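Local coordinates for germination protein YpeB (PDB 5BOI) that takes part in the germination of Bacillus spores and probably acts as an inhibitory protein through its C-terminal PepSY-containing part, at residues Gln81-Leu85 / Asn86-Asn90; Pro166-Lys170 / Glu171-Thr175. One frame throughout, in Å; residues are numbered along the deposited sequence.

Interaction 1. Residues Gln81-Leu85 / Asn86-Asn90; sequences QNISL and NDAMN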
# COMPACT_ATOMS: atom_id res chain seq x y z
N GLN A 81 -8.28 16.93 -13.39
CA GLN A 81 -7.24 15.96 -13.73
C GLN A 81 -6.29 16.51 -14.77
O GLN A 81 -6.67 16.74 -15.91
CB GLN A 81 -7.86 14.65 -14.25
CG GLN A 81 -6.80 13.62 -14.65
CD GLN A 81 -7.41 12.33 -15.22
OE1 GLN A 81 -8.64 12.19 -15.34
NE2 GLN A 81 -6.57 11.40 -15.60
N ASN A 82 -5.03 16.72 -14.36
CA ASN A 82 -3.97 17.18 -15.24
C ASN A 82 -3.00 16.08 -15.67
O ASN A 82 -2.30 16.22 -16.67
CB ASN A 82 -3.18 18.28 -14.56
CG ASN A 82 -3.97 19.58 -14.47
OD1 ASN A 82 -4.66 19.95 -15.42
ND2 ASN A 82 -3.84 20.28 -13.36
N ILE A 83 -2.91 15.01 -14.88
CA ILE A 83 -1.96 13.95 -15.20
C ILE A 83 -2.67 12.61 -15.36
O ILE A 83 -3.75 12.40 -14.82
CB ILE A 83 -0.87 13.81 -14.13
CG1 ILE A 83 -1.48 13.31 -12.82
CG2 ILE A 83 -0.12 15.12 -13.96
CD1 ILE A 83 -0.45 12.89 -11.79
N SER A 84 -2.05 11.71 -16.12
CA SER A 84 -2.64 10.38 -16.31
C SER A 84 -2.54 9.54 -15.04
O SER A 84 -1.73 9.83 -14.15
CB SER A 84 -1.95 9.64 -17.46
OG SER A 84 -0.58 9.44 -17.17
N LEU A 85 -3.35 8.48 -14.98
CA LEU A 85 -3.27 7.51 -13.90
C LEU A 85 -1.88 6.89 -13.91
O LEU A 85 -1.29 6.65 -12.86
CB LEU A 85 -4.34 6.43 -14.03
CG LEU A 85 -4.43 5.51 -12.80
CD1 LEU A 85 -4.73 6.31 -11.55
CD2 LEU A 85 -5.51 4.44 -12.99
N ASN A 86 -1.36 6.64 -15.10
CA ASN A 86 -0.04 6.06 -15.23
C ASN A 86 1.05 6.97 -14.65
O ASN A 86 1.94 6.51 -13.96
CB ASN A 86 0.27 5.76 -16.69
CG ASN A 86 1.50 4.90 -16.85
OD1 ASN A 86 1.68 3.90 -16.14
ND2 ASN A 86 2.37 5.29 -17.77
N ASP A 87 0.95 8.28 -14.92
CA ASP A 87 1.87 9.24 -14.33
C ASP A 87 1.75 9.27 -12.81
O ASP A 87 2.76 9.38 -12.10
CB ASP A 87 1.63 10.65 -14.89
CG ASP A 87 2.12 10.80 -16.32
OD1 ASP A 87 3.01 10.03 -16.73
OD2 ASP A 87 1.65 11.71 -17.02
N ALA A 88 0.53 9.15 -12.31
CA ALA A 88 0.30 9.17 -10.87
C ALA A 88 0.96 7.93 -10.25
O ALA A 88 1.56 8.02 -9.19
CB ALA A 88 -1.17 9.21 -10.54
N MET A 89 0.84 6.80 -10.95
CA MET A 89 1.43 5.52 -10.53
C MET A 89 2.93 5.69 -10.29
O MET A 89 3.47 5.24 -9.28
CB MET A 89 1.21 4.44 -11.59
CG MET A 89 -0.24 4.05 -11.84
SD MET A 89 -0.45 2.76 -13.10
CE MET A 89 -2.20 2.70 -13.30
N ASN A 90 3.58 6.35 -11.24
CA ASN A 90 5.02 6.56 -11.18
C ASN A 90 5.44 7.45 -10.03
O ASN A 90 6.45 7.18 -9.36
CB ASN A 90 5.53 7.15 -12.50
CG ASN A 90 5.47 6.16 -13.63
OD1 ASN A 90 5.44 4.94 -13.40
ND2 ASN A 90 5.46 6.65 -14.87
O HOH W 1 1.91 8.66 -19.30

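Interaction 2. Residues Pro166-Lys170 / Glu171-Thr175; sequences PKISK and EQAKT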
# COMPACT_ATOMS: atom_id res chain seq x y z
N PRO A 166 7.06 -24.88 -2.51
CA PRO A 166 5.84 -25.39 -3.16
C PRO A 166 5.89 -26.88 -3.29
O PRO A 166 6.99 -27.44 -3.43
CB PRO A 166 5.86 -24.74 -4.54
CG PRO A 166 6.72 -23.53 -4.39
CD PRO A 166 7.73 -23.85 -3.33
N LYS A 167 4.73 -27.52 -3.25
CA LYS A 167 4.63 -28.96 -3.52
C LYS A 167 4.34 -29.25 -5.00
O LYS A 167 4.46 -30.40 -5.44
CB LYS A 167 3.54 -29.62 -2.67
CG LYS A 167 3.53 -29.33 -1.18
CD LYS A 167 4.74 -29.85 -0.45
CE LYS A 167 4.52 -29.70 1.04
NZ LYS A 167 4.35 -28.27 1.42
N ILE A 168 3.92 -28.24 -5.75
CA ILE A 168 3.74 -28.40 -7.19
C ILE A 168 4.58 -27.36 -7.92
O ILE A 168 4.90 -26.31 -7.36
CB ILE A 168 2.25 -28.28 -7.64
CG1 ILE A 168 1.74 -26.84 -7.55
CG2 ILE A 168 1.37 -29.27 -6.86
CD1 ILE A 168 0.31 -26.66 -8.09
N SER A 169 4.94 -27.66 -9.16
CA SER A 169 5.80 -26.77 -9.95
C SER A 169 5.00 -25.62 -10.56
O SER A 169 3.76 -25.68 -10.61
CB SER A 169 6.49 -27.55 -11.06
OG SER A 169 5.53 -27.88 -12.05
N LYS A 170 5.67 -24.58 -11.05
CA LYS A 170 4.94 -23.47 -11.67
C LYS A 170 4.26 -23.94 -12.96
O LYS A 170 3.20 -23.43 -13.33
CB LYS A 170 5.85 -22.27 -11.97
CG LYS A 170 7.03 -22.60 -12.85
CD LYS A 170 7.57 -21.34 -13.51
CE LYS A 170 9.08 -21.34 -13.55
NZ LYS A 170 9.65 -21.20 -12.18
N GLU A 171 4.88 -24.90 -13.64
CA GLU A 171 4.29 -25.48 -14.84
C GLU A 171 3.00 -26.23 -14.50
O GLU A 171 1.99 -26.09 -15.20
CB GLU A 171 5.30 -26.41 -15.52
CG GLU A 171 6.57 -25.70 -16.02
CD GLU A 171 7.56 -25.34 -14.91
OE1 GLU A 171 7.48 -25.92 -13.80
OE2 GLU A 171 8.42 -24.47 -15.14
N GLN A 172 3.03 -27.01 -13.43
CA GLN A 172 1.84 -27.73 -12.98
C GLN A 172 0.75 -26.74 -12.54
O GLN A 172 -0.42 -26.89 -12.90
CB GLN A 172 2.22 -28.70 -11.85
CG GLN A 172 3.03 -29.91 -12.34
CD GLN A 172 3.84 -30.62 -11.25
OE1 GLN A 172 3.88 -30.18 -10.10
NE2 GLN A 172 4.48 -31.72 -11.62
N ALA A 173 1.14 -25.72 -11.79
CA ALA A 173 0.21 -24.66 -11.38
C ALA A 173 -0.51 -24.04 -12.57
O ALA A 173 -1.73 -23.83 -12.53
CB ALA A 173 0.93 -23.59 -10.61
N LYS A 174 0.25 -23.75 -13.61
CA LYS A 174 -0.27 -23.09 -14.81
C LYS A 174 -1.31 -23.95 -15.52
O LYS A 174 -2.22 -23.41 -16.15
CB LYS A 174 0.89 -22.73 -15.75
CG LYS A 174 0.52 -21.88 -16.97
CD LYS A 174 1.77 -21.31 -17.65
CE LYS A 174 1.48 -20.79 -19.06
NZ LYS A 174 2.55 -19.86 -19.55
N THR A 175 -1.20 -25.27 -15.42
CA THR A 175 -2.20 -26.12 -16.08
C THR A 175 -3.51 -26.08 -15.31
O THR A 175 -4.56 -26.51 -15.82
CB THR A 175 -1.73 -27.58 -16.19
OG1 THR A 175 -1.63 -28.15 -14.88
CG2 THR A 175 -0.37 -27.65 -16.88

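Interaction 1. Residues Gln81-Leu85 / Asn86-Asn90
Ser84 caps the first turn of helix 85-98, with its hydroxyl accepting from the backbone N-H of Asp87. Asp87 N donates to Ser84 OG over 3.0 Å, with an N-H...O angle of 158°. OG lies between its own backbone N and carbonyl carbon (chi1 63°), which points it at the turn that follows. The Asp87 carboxylate folds back beside the serine, and its CG is 3.1 Å from Ser84 OG. A water donates to Asp87 OD1 and forms a weak hydrogen bond with Ser84 OG. The regular helix bonds start here: Ala88 N to Ser84 O at 3.0 Å and Met89 N to Leu85 O at 2.9 Å.

Apolar contacts lie next to this polar turn. Ile83 CD1 reaches past the cap to Ala88 CB, 4.0 Å away. Phe118 of strand 115-123 touches Leu85, Ala88 and Met89.

Further out, Gln81 NE2 donates to Ile83 O in the plane of its own amide, at 3.1 Å. Its OE1 is bonded to Gln111. Backbone bonds to Leu141 hold Asn82 and Ile83. The arrangement is a serine N-cap with a small hydrophobic staple between Ile83 and Ala88, at the start of a helix that packs against strand 115-123 in the YpeB PepSY1-2 part of the protein.

Interaction 2. Residues Pro166-Lys170 / Glu171-Thr175
Ser169 and Gln172 bond to each other reciprocally at the start of helix 170-175, forming a capping box. Gln172 N donates to Ser169 OG over 3.0 Å. In return, Ser169 N donates to Gln172 OE1 over 2.9 Å, and this bond is nearly straight at 171°. The donor stands above the plane of the glutamine carbonyl, 44° out of it. Gln172 CG is anti to its carbonyl carbon (chi1 -72°), and the extended chain beyond carries the amide back over the cap. There OE1 also lies 3.5 Å from Ile168 CB. Two backbone N-H groups near the helix start thus gain side-chain acceptors.

The backbone bonds follow the usual helical pattern. Ala173 N donates to Ser169 O at 2.9 Å, and Lys174 N donates to Lys170 O.

Glu171 brings the charged part of the contact. Its chain bends at chi2 and turns the carboxylate back toward the cap. Ser169 OG donates weakly to Glu171 OE1 over 3.3 Å. The other oxygen, OE2, lies beside the aliphatic part of Lys170, 3.3 Å from Lys170 CG. The ammonium NZ of Lys170 is 4.6 Å from Glu171 OE2, beyond a salt bridge, so any attraction is probably modest. A carboxylate at this end of a helix would also suit the helix dipole.

The apolar contact is small. Ile168 CD1 approaches Ala173 CB at 4.0 Å, a hydrophobic staple that brackets the capping box.

Around the turn, backbone bonds join Lys167 and Ile168 to Ala219, and Ile168 O is bonded to the Tyr202 hydroxyl. Ala173 touches Tyr202 and Phe204 of strand 198-208, whereas Lys170 and Lys174 reach Glu186 and Val183 of strand 182-192.

Overall arrangement
Following the chain from the N terminus, interaction 1 comes first and interaction 2 second. They neither nest nor cross. Each closes a local turn where a loop enters a helix. Interaction 1 joins the loop after strand 69-74 to helix 85-98, beside strand 115-123, in the YpeB PepSY1-2 part. The chain then runs through strands 104-112 to 146-150 and helix 152-156. Interaction 2 follows at the start of helix 170-175, beside strands 182-192 and 198-208, in the C-terminal peptidase-propeptide and YPEB (PepSY) part. The centres of interactions 1 and 2 lie about 37 Å apart. The nearest atoms of interactions 1 and 2 are about 24 Å apart, without touching.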